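Penaeus monodon metallodensovirus major capsid protein (Penaeus monodon metallodensovirus, PDB 6WH7) builds the icosahedral shell of a shrimp parvovirus, sixty copies of one jelly-roll subunit forming the particle that presumably encloses the viral genome. Local coordinates at residues V177-S182 with L186-S191; L333-I336 with I341-I344; P240-S245 with G360-L365; G270-F275 with I344-T349. All blocks are in the same frame, centred on the assembly; numbering follows the deposited sequence.

Contact 1 of 4, residues V177-S182 with L186-S191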
loop_
_atom_site.group_PDB
_atom_site.type_symbol
_atom_site.label_atom_id
_atom_site.label_comp_id
_atom_site.label_asym_id
_atom_site.label_seq_id
_atom_site.Cartn_x
_atom_site.Cartn_y
_atom_site.Cartn_z
ATOM N N VAL A 177 -81.736 -30.134 72.608
ATOM C CA VAL A 177 -81.187 -31.399 72.160
ATOM C C VAL A 177 -80.755 -31.226 70.709
ATOM O O VAL A 177 -81.112 -30.255 70.046
ATOM C CB VAL A 177 -82.188 -32.559 72.321
ATOM C CG1 VAL A 177 -83.270 -32.498 71.262
ATOM C CG2 VAL A 177 -81.467 -33.880 72.345
ATOM N N TRP A 178 -79.968 -32.183 70.219
ATOM C CA TRP A 178 -79.339 -32.119 68.902
ATOM C C TRP A 178 -79.847 -33.257 68.030
ATOM O O TRP A 178 -79.199 -34.308 67.933
ATOM C CB TRP A 178 -77.821 -32.180 69.014
ATOM C CG TRP A 178 -77.212 -30.957 69.569
ATOM C CD1 TRP A 178 -77.845 -29.802 69.876
ATOM C CD2 TRP A 178 -75.836 -30.756 69.874
ATOM N NE1 TRP A 178 -76.952 -28.886 70.354
ATOM C CE2 TRP A 178 -75.706 -29.450 70.363
ATOM C CE3 TRP A 178 -74.698 -31.555 69.783
ATOM C CZ2 TRP A 178 -74.488 -28.924 70.760
ATOM C CZ3 TRP A 178 -73.497 -31.034 70.176
ATOM C CH2 TRP A 178 -73.397 -29.731 70.657
ATOM N N PRO A 179 -80.998 -33.090 67.384
ATOM C CA PRO A 179 -81.492 -34.136 66.489
ATOM C C PRO A 179 -80.524 -34.365 65.343
ATOM O O PRO A 179 -79.991 -33.422 64.761
ATOM C CB PRO A 179 -82.823 -33.569 65.993
ATOM C CG PRO A 179 -83.226 -32.617 67.036
ATOM C CD PRO A 179 -81.962 -31.989 67.503
ATOM N N VAL A 180 -80.292 -35.637 65.022
ATOM C CA VAL A 180 -79.381 -35.930 63.930
ATOM C C VAL A 180 -80.048 -35.630 62.600
ATOM O O VAL A 180 -79.363 -35.444 61.592
ATOM C CB VAL A 180 -78.904 -37.392 63.991
ATOM C CG1 VAL A 180 -79.959 -38.328 63.455
ATOM C CG2 VAL A 180 -77.614 -37.563 63.279
ATOM N N SER A 181 -81.379 -35.562 62.580
ATOM C CA SER A 181 -82.129 -35.213 61.385
ATOM C C SER A 181 -82.141 -33.722 61.122
ATOM O O SER A 181 -82.580 -33.296 60.052
ATOM C CB SER A 181 -83.565 -35.707 61.507
ATOM O OG SER A 181 -84.231 -35.043 62.563
ATOM N N SER A 182 -81.711 -32.925 62.087
ATOM C CA SER A 182 -81.633 -31.484 61.960
ATOM C C SER A 182 -80.239 -31.012 61.586
ATOM O O SER A 182 -79.970 -29.813 61.642
ATOM C CB SER A 182 -82.087 -30.828 63.255
ATOM O OG SER A 182 -82.091 -29.432 63.108
ATOM N N LEU A 186 -78.182 -25.415 60.728
ATOM C CA LEU A 186 -77.237 -25.507 61.829
ATOM C C LEU A 186 -77.958 -24.937 63.035
ATOM O O LEU A 186 -77.967 -23.734 63.279
ATOM C CB LEU A 186 -75.981 -24.727 61.480
ATOM C CG LEU A 186 -75.304 -25.189 60.192
ATOM C CD1 LEU A 186 -74.285 -24.186 59.730
ATOM C CD2 LEU A 186 -74.647 -26.524 60.394
ATOM N N ASP A 187 -78.574 -25.833 63.794
ATOM C CA ASP A 187 -79.294 -25.492 65.004
ATOM C C ASP A 187 -78.628 -25.976 66.278
ATOM O O ASP A 187 -79.194 -25.780 67.354
ATOM C CB ASP A 187 -80.725 -26.019 64.932
ATOM C CG ASP A 187 -80.779 -27.491 64.677
ATOM O OD1 ASP A 187 -79.729 -28.077 64.351
ATOM O OD2 ASP A 187 -81.873 -28.073 64.811
ATOM N N TYR A 188 -77.477 -26.631 66.202
ATOM C CA TYR A 188 -76.918 -27.220 67.408
ATOM C C TYR A 188 -76.291 -26.103 68.219
ATOM O O TYR A 188 -75.285 -25.521 67.811
ATOM C CB TYR A 188 -75.883 -28.289 67.079
ATOM C CG TYR A 188 -76.402 -29.469 66.304
ATOM C CD1 TYR A 188 -77.716 -29.872 66.415
ATOM C CD2 TYR A 188 -75.555 -30.225 65.522
ATOM C CE1 TYR A 188 -78.181 -30.956 65.721
ATOM C CE2 TYR A 188 -76.011 -31.316 64.831
ATOM C CZ TYR A 188 -77.322 -31.677 64.936
ATOM O OH TYR A 188 -77.782 -32.769 64.252
ATOM N N VAL A 189 -76.852 -25.834 69.390
ATOM C CA VAL A 189 -76.438 -24.713 70.217
ATOM C C VAL A 189 -75.746 -25.261 71.449
ATOM O O VAL A 189 -76.246 -26.186 72.098
ATOM C CB VAL A 189 -77.622 -23.806 70.599
ATOM C CG1 VAL A 189 -78.165 -23.120 69.393
ATOM C CG2 VAL A 189 -78.714 -24.606 71.205
ATOM N N ALA A 190 -74.585 -24.709 71.751
ATOM C CA ALA A 190 -73.855 -25.025 72.960
ATOM C C ALA A 190 -73.657 -23.750 73.751
ATOM O O ALA A 190 -73.316 -22.709 73.188
ATOM C CB ALA A 190 -72.513 -25.648 72.641
ATOM N N SER A 191 -73.878 -23.828 75.049
ATOM C CA SER A 191 -73.632 -22.711 75.945
ATOM C C SER A 191 -72.331 -22.993 76.674
ATOM O O SER A 191 -72.270 -23.883 77.525
ATOM C CB SER A 191 -74.789 -22.528 76.922
ATOM O OG SER A 191 -74.545 -21.444 77.798
#

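Contact 2 of 4, residues L333-I336 with I341-I344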
loop_
_atom_site.group_PDB
_atom_site.type_symbol
_atom_site.label_atom_id
_atom_site.label_comp_id
_atom_site.label_asym_id
_atom_site.label_seq_id
_atom_site.Cartn_x
_atom_site.Cartn_y
_atom_site.Cartn_z
ATOM N N LEU A 333 -67.339 -42.918 66.171
ATOM C CA LEU A 333 -68.710 -42.539 65.913
ATOM C C LEU A 333 -69.054 -41.313 66.736
ATOM O O LEU A 333 -68.550 -41.131 67.846
ATOM C CB LEU A 333 -69.659 -43.676 66.271
ATOM C CG LEU A 333 -69.367 -45.014 65.608
ATOM C CD1 LEU A 333 -70.376 -46.035 66.067
ATOM C CD2 LEU A 333 -69.343 -44.897 64.112
ATOM N N VAL A 334 -69.909 -40.463 66.181
ATOM C CA VAL A 334 -70.526 -39.443 67.005
ATOM C C VAL A 334 -71.414 -40.142 68.020
ATOM O O VAL A 334 -71.986 -41.204 67.752
ATOM C CB VAL A 334 -71.319 -38.443 66.148
ATOM C CG1 VAL A 334 -70.423 -37.830 65.123
ATOM C CG2 VAL A 334 -72.458 -39.121 65.467
ATOM N N SER A 335 -71.514 -39.567 69.208
ATOM C CA SER A 335 -72.309 -40.195 70.248
ATOM C C SER A 335 -73.777 -39.919 69.962
ATOM O O SER A 335 -74.214 -38.766 69.979
ATOM C CB SER A 335 -71.904 -39.666 71.618
ATOM O OG SER A 335 -72.678 -40.262 72.639
ATOM N N ILE A 336 -74.535 -40.979 69.709
ATOM C CA ILE A 336 -75.938 -40.890 69.334
ATOM C C ILE A 336 -76.726 -41.796 70.258
ATOM O O ILE A 336 -76.398 -42.978 70.399
ATOM C CB ILE A 336 -76.183 -41.318 67.875
ATOM C CG1 ILE A 336 -75.349 -40.504 66.903
ATOM C CG2 ILE A 336 -77.636 -41.150 67.519
ATOM C CD1 ILE A 336 -75.697 -39.099 66.897
ATOM N N ILE A 341 -77.944 -36.323 69.001
ATOM C CA ILE A 341 -76.504 -36.290 69.228
ATOM C C ILE A 341 -76.246 -35.918 70.681
ATOM O O ILE A 341 -76.724 -34.886 71.162
ATOM C CB ILE A 341 -75.816 -35.301 68.282
ATOM C CG1 ILE A 341 -76.028 -35.706 66.830
ATOM C CG2 ILE A 341 -74.344 -35.245 68.572
ATOM C CD1 ILE A 341 -75.548 -34.693 65.851
ATOM N N ASN A 342 -75.488 -36.755 71.382
ATOM C CA ASN A 342 -75.212 -36.512 72.792
ATOM C C ASN A 342 -74.169 -35.424 72.969
ATOM O O ASN A 342 -74.327 -34.527 73.802
ATOM C CB ASN A 342 -74.750 -37.803 73.454
ATOM C CG ASN A 342 -75.849 -38.810 73.558
ATOM O OD1 ASN A 342 -77.021 -38.451 73.580
ATOM N ND2 ASN A 342 -75.488 -40.081 73.602
ATOM N N ASN A 343 -73.091 -35.500 72.204
ATOM C CA ASN A 343 -72.043 -34.498 72.242
ATOM C C ASN A 343 -71.284 -34.577 70.933
ATOM O O ASN A 343 -71.377 -35.565 70.203
ATOM C CB ASN A 343 -71.127 -34.694 73.455
ATOM C CG ASN A 343 -70.469 -36.057 73.489
ATOM O OD1 ASN A 343 -70.018 -36.578 72.477
ATOM N ND2 ASN A 343 -70.456 -36.664 74.663
ATOM N N ILE A 344 -70.544 -33.518 70.632
ATOM C CA ILE A 344 -69.689 -33.481 69.459
ATOM C C ILE A 344 -68.264 -33.246 69.927
ATOM O O ILE A 344 -67.986 -32.272 70.632
ATOM C CB ILE A 344 -70.128 -32.410 68.451
ATOM C CG1 ILE A 344 -71.472 -32.786 67.838
ATOM C CG2 ILE A 344 -69.108 -32.273 67.357
ATOM C CD1 ILE A 344 -72.070 -31.709 66.983
#

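Contact 3 of 4, residues P240-S245 with G360-L365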
loop_
_atom_site.group_PDB
_atom_site.type_symbol
_atom_site.label_atom_id
_atom_site.label_comp_id
_atom_site.label_asym_id
_atom_site.label_seq_id
_atom_site.Cartn_x
_atom_site.Cartn_y
_atom_site.Cartn_z
ATOM N N PRO A 240 -62.969 -39.500 59.076
ATOM C CA PRO A 240 -61.780 -40.109 59.676
ATOM C C PRO A 240 -60.800 -39.064 60.187
ATOM O O PRO A 240 -60.390 -38.160 59.462
ATOM C CB PRO A 240 -61.200 -40.920 58.522
ATOM C CG PRO A 240 -62.382 -41.257 57.705
ATOM C CD PRO A 240 -63.295 -40.096 57.775
ATOM N N GLN A 241 -60.418 -39.202 61.456
ATOM C CA GLN A 241 -59.547 -38.244 62.119
ATOM C C GLN A 241 -58.696 -38.969 63.138
ATOM O O GLN A 241 -59.174 -39.877 63.812
ATOM C CB GLN A 241 -60.335 -37.154 62.843
ATOM C CG GLN A 241 -61.127 -36.253 61.961
ATOM C CD GLN A 241 -61.983 -35.324 62.750
ATOM O OE1 GLN A 241 -62.256 -35.559 63.912
ATOM N NE2 GLN A 241 -62.448 -34.280 62.117
ATOM N N ASN A 242 -57.453 -38.542 63.268
ATOM C CA ASN A 242 -56.549 -39.023 64.302
ATOM C C ASN A 242 -56.404 -37.906 65.322
ATOM O O ASN A 242 -55.791 -36.878 65.034
ATOM C CB ASN A 242 -55.208 -39.415 63.694
ATOM C CG ASN A 242 -55.290 -40.682 62.879
ATOM O OD1 ASN A 242 -56.106 -41.553 63.148
ATOM N ND2 ASN A 242 -54.463 -40.777 61.857
ATOM N N ASN A 243 -56.964 -38.104 66.511
ATOM C CA ASN A 243 -57.149 -37.029 67.472
ATOM C C ASN A 243 -56.856 -37.532 68.872
ATOM O O ASN A 243 -56.578 -38.710 69.090
ATOM C CB ASN A 243 -58.584 -36.502 67.462
ATOM C CG ASN A 243 -58.932 -35.809 66.201
ATOM O OD1 ASN A 243 -58.063 -35.351 65.479
ATOM N ND2 ASN A 243 -60.214 -35.710 65.922
ATOM N N ASP A 244 -56.960 -36.618 69.832
ATOM C CA ASP A 244 -57.132 -37.019 71.218
ATOM C C ASP A 244 -58.468 -37.707 71.433
ATOM O O ASP A 244 -58.603 -38.532 72.340
ATOM C CB ASP A 244 -57.040 -35.799 72.126
ATOM C CG ASP A 244 -57.996 -34.703 71.712
ATOM O OD1 ASP A 244 -58.485 -34.743 70.569
ATOM O OD2 ASP A 244 -58.309 -33.831 72.542
ATOM N N SER A 245 -59.480 -37.322 70.663
ATOM C CA SER A 245 -60.810 -37.881 70.822
ATOM C C SER A 245 -60.977 -39.190 70.070
ATOM O O SER A 245 -61.718 -40.070 70.515
ATOM C CB SER A 245 -61.854 -36.874 70.346
ATOM O OG SER A 245 -61.802 -35.683 71.104
ATOM N N GLY A 360 -48.972 -36.446 55.974
ATOM C CA GLY A 360 -49.732 -37.359 55.150
ATOM C C GLY A 360 -49.845 -38.752 55.726
ATOM O O GLY A 360 -49.236 -39.110 56.733
ATOM N N LYS A 361 -50.658 -39.557 55.047
ATOM C CA LYS A 361 -50.832 -40.972 55.341
ATOM C C LYS A 361 -51.308 -41.170 56.773
ATOM O O LYS A 361 -50.511 -41.454 57.671
ATOM C CB LYS A 361 -49.553 -41.760 55.080
ATOM C CG LYS A 361 -49.807 -43.250 55.049
ATOM C CD LYS A 361 -48.558 -44.086 54.858
ATOM C CE LYS A 361 -47.804 -44.251 56.162
ATOM N NZ LYS A 361 -46.640 -45.156 56.013
ATOM N N MET A 362 -52.598 -40.954 57.005
ATOM C CA MET A 362 -53.177 -41.098 58.331
ATOM C C MET A 362 -53.073 -42.498 58.914
ATOM O O MET A 362 -53.462 -42.684 60.067
ATOM C CB MET A 362 -54.640 -40.685 58.308
ATOM C CG MET A 362 -54.850 -39.205 58.334
ATOM S SD MET A 362 -56.588 -38.821 58.474
ATOM C CE MET A 362 -57.020 -38.873 56.764
ATOM N N SER A 363 -52.600 -43.487 58.169
ATOM C CA SER A 363 -52.488 -44.826 58.722
ATOM C C SER A 363 -51.185 -45.467 58.286
ATOM O O SER A 363 -50.587 -45.086 57.286
ATOM C CB SER A 363 -53.640 -45.721 58.287
ATOM O OG SER A 363 -53.574 -45.958 56.898
ATOM N N MET A 364 -50.763 -46.469 59.042
ATOM C CA MET A 364 -49.651 -47.317 58.658
ATOM C C MET A 364 -50.069 -48.762 58.850
ATOM O O MET A 364 -51.126 -49.058 59.405
ATOM C CB MET A 364 -48.380 -47.022 59.460
ATOM C CG MET A 364 -48.396 -47.514 60.881
ATOM S SD MET A 364 -46.809 -47.203 61.648
ATOM C CE MET A 364 -45.812 -48.424 60.816
ATOM N N LEU A 365 -49.239 -49.665 58.370
ATOM C CA LEU A 365 -49.541 -51.086 58.392
ATOM C C LEU A 365 -48.592 -51.703 59.411
ATOM O O LEU A 365 -47.375 -51.699 59.213
ATOM C CB LEU A 365 -49.369 -51.664 56.994
ATOM C CG LEU A 365 -50.253 -52.815 56.568
ATOM C CD1 LEU A 365 -51.622 -52.625 57.152
ATOM C CD2 LEU A 365 -50.345 -52.784 55.073
#

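Contact 4 of 4, residues G270-F275 with I344-T349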
loop_
_atom_site.group_PDB
_atom_site.type_symbol
_atom_site.label_atom_id
_atom_site.label_comp_id
_atom_site.label_asym_id
_atom_site.label_seq_id
_atom_site.Cartn_x
_atom_site.Cartn_y
_atom_site.Cartn_z
ATOM N N GLY A 270 -62.904 -27.319 65.818
ATOM C CA GLY A 270 -64.307 -27.013 66.009
ATOM C C GLY A 270 -64.671 -25.746 65.286
ATOM O O GLY A 270 -63.993 -24.724 65.424
ATOM N N HIS A 271 -65.723 -25.804 64.487
ATOM C CA HIS A 271 -66.252 -24.611 63.854
ATOM C C HIS A 271 -67.533 -24.201 64.552
ATOM O O HIS A 271 -68.368 -25.039 64.891
ATOM C CB HIS A 271 -66.487 -24.796 62.361
ATOM C CG HIS A 271 -65.226 -24.913 61.570
ATOM N ND1 HIS A 271 -65.221 -25.076 60.205
ATOM C CD2 HIS A 271 -63.931 -24.922 61.954
ATOM C CE1 HIS A 271 -63.975 -25.147 59.778
ATOM N NE2 HIS A 271 -63.173 -25.065 60.821
ATOM N N TYR A 272 -67.661 -22.904 64.775
ATOM C CA TYR A 272 -68.651 -22.350 65.675
ATOM C C TYR A 272 -69.178 -21.063 65.080
ATOM O O TYR A 272 -68.414 -20.271 64.527
ATOM C CB TYR A 272 -68.029 -22.076 67.038
ATOM C CG TYR A 272 -67.524 -23.305 67.740
ATOM C CD1 TYR A 272 -68.381 -24.319 68.114
ATOM C CD2 TYR A 272 -66.175 -23.487 67.943
ATOM C CE1 TYR A 272 -67.911 -25.438 68.742
ATOM C CE2 TYR A 272 -65.699 -24.603 68.556
ATOM C CZ TYR A 272 -66.567 -25.575 68.952
ATOM O OH TYR A 272 -66.074 -26.692 69.567
ATOM N N LEU A 273 -70.480 -20.862 65.187
ATOM C CA LEU A 273 -71.107 -19.613 64.803
ATOM C C LEU A 273 -71.620 -18.917 66.047
ATOM O O LEU A 273 -72.144 -19.558 66.959
ATOM C CB LEU A 273 -72.239 -19.839 63.807
ATOM C CG LEU A 273 -71.736 -20.351 62.467
ATOM C CD1 LEU A 273 -72.877 -20.652 61.543
ATOM C CD2 LEU A 273 -70.806 -19.347 61.850
ATOM N N SER A 274 -71.459 -17.603 66.083
ATOM C CA SER A 274 -71.769 -16.840 67.277
ATOM C C SER A 274 -72.082 -15.418 66.859
ATOM O O SER A 274 -71.727 -14.983 65.764
ATOM C CB SER A 274 -70.605 -16.882 68.268
ATOM O OG SER A 274 -70.900 -16.155 69.438
ATOM N N PHE A 275 -72.761 -14.703 67.740
ATOM C CA PHE A 275 -73.005 -13.305 67.467
ATOM C C PHE A 275 -72.337 -12.447 68.526
ATOM O O PHE A 275 -72.175 -12.881 69.668
ATOM C CB PHE A 275 -74.502 -12.988 67.425
ATOM C CG PHE A 275 -75.221 -13.664 66.313
ATOM C CD1 PHE A 275 -75.173 -13.159 65.036
ATOM C CD2 PHE A 275 -75.956 -14.802 66.545
ATOM C CE1 PHE A 275 -75.829 -13.780 64.017
ATOM C CE2 PHE A 275 -76.616 -15.422 65.524
ATOM C CZ PHE A 275 -76.552 -14.911 64.263
ATOM N N ILE A 344 -70.544 -33.518 70.632
ATOM C CA ILE A 344 -69.689 -33.481 69.459
ATOM C C ILE A 344 -68.264 -33.246 69.927
ATOM O O ILE A 344 -67.986 -32.272 70.632
ATOM C CB ILE A 344 -70.128 -32.410 68.451
ATOM C CG1 ILE A 344 -71.472 -32.786 67.838
ATOM C CG2 ILE A 344 -69.108 -32.273 67.357
ATOM C CD1 ILE A 344 -72.070 -31.709 66.983
ATOM N N GLN A 345 -67.377 -34.150 69.549
ATOM C CA GLN A 345 -65.951 -34.053 69.792
ATOM C C GLN A 345 -65.292 -33.437 68.572
ATOM O O GLN A 345 -65.725 -33.665 67.444
ATOM C CB GLN A 345 -65.376 -35.437 70.050
ATOM C CG GLN A 345 -65.945 -36.102 71.261
ATOM C CD GLN A 345 -65.569 -37.553 71.332
ATOM O OE1 GLN A 345 -65.309 -38.184 70.311
ATOM N NE2 GLN A 345 -65.536 -38.097 72.538
ATOM N N PHE A 346 -64.249 -32.640 68.789
ATOM C CA PHE A 346 -63.563 -32.023 67.658
ATOM C C PHE A 346 -62.117 -32.477 67.522
ATOM O O PHE A 346 -61.812 -33.200 66.573
ATOM C CB PHE A 346 -63.699 -30.506 67.706
ATOM C CG PHE A 346 -65.070 -30.043 67.352
ATOM C CD1 PHE A 346 -65.495 -30.090 66.042
ATOM C CD2 PHE A 346 -65.930 -29.567 68.309
ATOM C CE1 PHE A 346 -66.746 -29.676 65.699
ATOM C CE2 PHE A 346 -67.184 -29.148 67.963
ATOM C CZ PHE A 346 -67.588 -29.202 66.657
ATOM N N GLY A 347 -61.214 -32.085 68.403
ATOM C CA GLY A 347 -59.876 -32.599 68.271
ATOM C C GLY A 347 -59.161 -32.122 67.023
ATOM O O GLY A 347 -58.923 -32.895 66.098
ATOM N N PRO A 348 -58.878 -30.829 66.933
ATOM C CA PRO A 348 -58.152 -30.312 65.771
ATOM C C PRO A 348 -56.801 -30.981 65.602
ATOM O O PRO A 348 -56.290 -31.667 66.486
ATOM C CB PRO A 348 -57.980 -28.831 66.101
ATOM C CG PRO A 348 -58.002 -28.786 67.558
ATOM C CD PRO A 348 -59.008 -29.802 67.974
ATOM N N THR A 349 -56.226 -30.795 64.424
ATOM C CA THR A 349 -54.813 -31.088 64.266
ATOM C C THR A 349 -54.045 -30.069 65.092
ATOM O O THR A 349 -54.122 -28.866 64.833
ATOM C CB THR A 349 -54.417 -31.013 62.795
ATOM O OG1 THR A 349 -55.146 -31.992 62.051
ATOM C CG2 THR A 349 -52.969 -31.274 62.625
#

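Contact 1 of 4, residues V177-S182 with L186-S191
W178 and Y188 lie face on face in an offset stack: the five-membered ring of W178 and the ring of Y188 have centroids 4.4 Å apart and planes inclined by 28°. The overlap is reciprocal. Y188 CB sits almost squarely over the five-membered ring of W178, 3.5 Å from its centroid, while W178 CB lies over the face of Y188, 3.9 Å from that ring's centroid. The closest carbons are W178 CG and Y188 CD1 at 3.4 Å. From the same five-membered ring, NE1 donates to V189 O over 3.3 Å. This bond is bent, 139° at the hydrogen, and meets the oxygen from above its carbonyl plane, although V189 O lies nearly in the plane of the indole. A190 CB approaches CZ2 at the indole edge. With Y188 CG beside its own backbone N (chi1 -62°), the phenol reaches back along the other segment, where OH bonds to P179 O, which lies in the plane of the ring at its edge. The modelled length of that bond is too short to be trusted. P179 O also accepts S182 N at 3.2 Å, closing a type I turn with V180 and S181 at its corners, and S182 OG is bonded to E185. Farther out, the W178 backbone pairs with I341, while Y188 and A190 pair with V82 and M80. The whole is an aromatic stack joining two outermost strands, 169-179 of a small three-stranded sheet and 189-191, which flanks the CHEF sheet of the viral jelly roll.

Contact 2 of 4, residues L333-I336 with I341-I344
S335 and N342 carry the polar part of this hairpin, through one backbone and one side-chain hydrogen bond. N342 N donates to S335 O over 2.8 Å, nearly straight at 169°, and the donor is tilted from the carbonyl plane. Beside it, N342 ND2 donates to S335 OG at 3.0 Å, a more bent bond, with the oxygen slightly out of the amide plane. The serine hydroxyl is turned anti to its backbone N (chi1 180°), which brings it alongside the asparagine; OG also lies 3.3 Å from N342 CB. One residue on, N343 OD1 approaches S335 CB at 3.7 Å, a van der Waals contact. The two bonds together tie N342 to S335 by both main chain and side chain. N342 itself departs from extended geometry, its psi of -46° putting a kink in strand 340-345, and its CB is directed at the partner strand.

Apolar contact occupies the side of the ladder bearing I336 and I341, an antiparallel non-hydrogen-bonded pair with CA atoms 4.6 Å apart. The I336 chain folds so that its terminal CD1 reaches across to I341 CG1 at 3.4 Å and also meets I341 CA at 3.7 Å. A CA-H...O contact from I341 CA to S335 O adds to the backbone pairing.

Strand 335-337 is the outermost member of a three-stranded antiparallel sheet. Strand 340-345 runs through its middle, pairing on its other flank with strand 169-179, where I341 bonds to W178 and I344 to V170; the I341 side chain packs on W178 and Y188.

Contact 3 of 4, residues P240-S245 with G360-L365
N242 and M362 make the close part of this contact, through one directed hydrogen bond. N242 ND2 donates to M362 O over 2.8 Å, arriving in the carbonyl plane on a lone pair, with the C=O...N angle at 127°. The acceptor also lies close to the amide plane of N242, so both flat groups are well turned for the bond, even though it bends to 145° at the hydrogen. The same nitrogen rests 3.6 Å from M362 CB and 3.9 Å from M362 CG, the amide crossing the root of the methionine side chain.

Beyond this the fit is loose. M362 runs out extended as far as its sulfur and then bends at its end (chi3 -86°); SD comes no nearer than 4.0 Å to P240 O, and no hydrogen bond joins the two segments there. The K361 side chain points away, lies partly exposed, and packs on N357 of a third subunit.

The asparagine amide is held at both ends: N242 OD1 accepts A248 N, and ND2 has a weak second bond to V263 O. The M362 backbone is itself tied to D225 and V263, while N242 packs on I258 of a second subunit. The chemistry is thus mainly polar: a buried amide with oxygen and nitrogen both bonded probably fixes the loop 240-245 against the start of strand 363-368, whose later residues meet neighbouring subunits, with little apolar packing to assist.

Contact 4 of 4, residues G270-F275 with I344-T349
At the start of strand 270-274, an inner strand of the CHEF sheet of the capsid jelly roll, G270 and Y272 receive the ring of F346, which follows strand 340-345 where the chain leaves the small three-stranded sheet. No hydrogen bond joins the segments; the contact is made by ring carbons, the glycine backbone and the tyrosine hydroxyl. Y272 and F346 come from opposite directions and meet obliquely, their planes at 76° and centroids 5.4 Å apart; CZ of the tyrosine is 3.8 Å from CE2 of F346, and the Y272 OH oxygen comes within 3.1 Å of both F346 CD2 and CE2, obliquely to the ring. F346 CG stands beside its backbone N (chi1 -73°), which aims the ring at the strand. H271 is a lesser neighbour, its backbone N 4.2 Å from F346 CE1.

Around this buried site, Y272 is stacked on F205, and H271 ND1 is bonded to Y126, so the histidine is engaged on another side. F346 also packs on V82 and V170, residues of strands 79-83 and 169-179. The ring is thereby wedged between the CHEF sheet and the smaller sheet beside it.

G270, with no side chain, lets its backbone lie directly against the ring. I344 CG2 rests 3.5 Å above one face of F346, toward the rim, and on the opposite face G270 CA forms a CH-pi contact 3.5 Å from the ring centroid and 19° off its normal.

How the contacts relate
Contacts 3 and 4 are buried, contacts 1 and 2 only partly so. Contacts 1 and 2 meet on the three-stranded sheet, where W178 O probably bonds to I341 N at 2.6 Å and the aromatic pair packs on I341 and I344. I344 belongs to contacts 2 and 4, so strand 340-345 runs from a hairpin of mixed polar and apolar contacts to an aromatic junction with the CHEF sheet. Contacts 1 and 4 both bring aromatic rings between the two sheets; contact 3 instead relies on a hydrogen bond from a side-chain amide to a backbone carbonyl. Its centre lies about 27 Å from that of contact 1, across the chain's centre, and it lies close to neighbouring subunits, whereas none touches contacts 1 and 2.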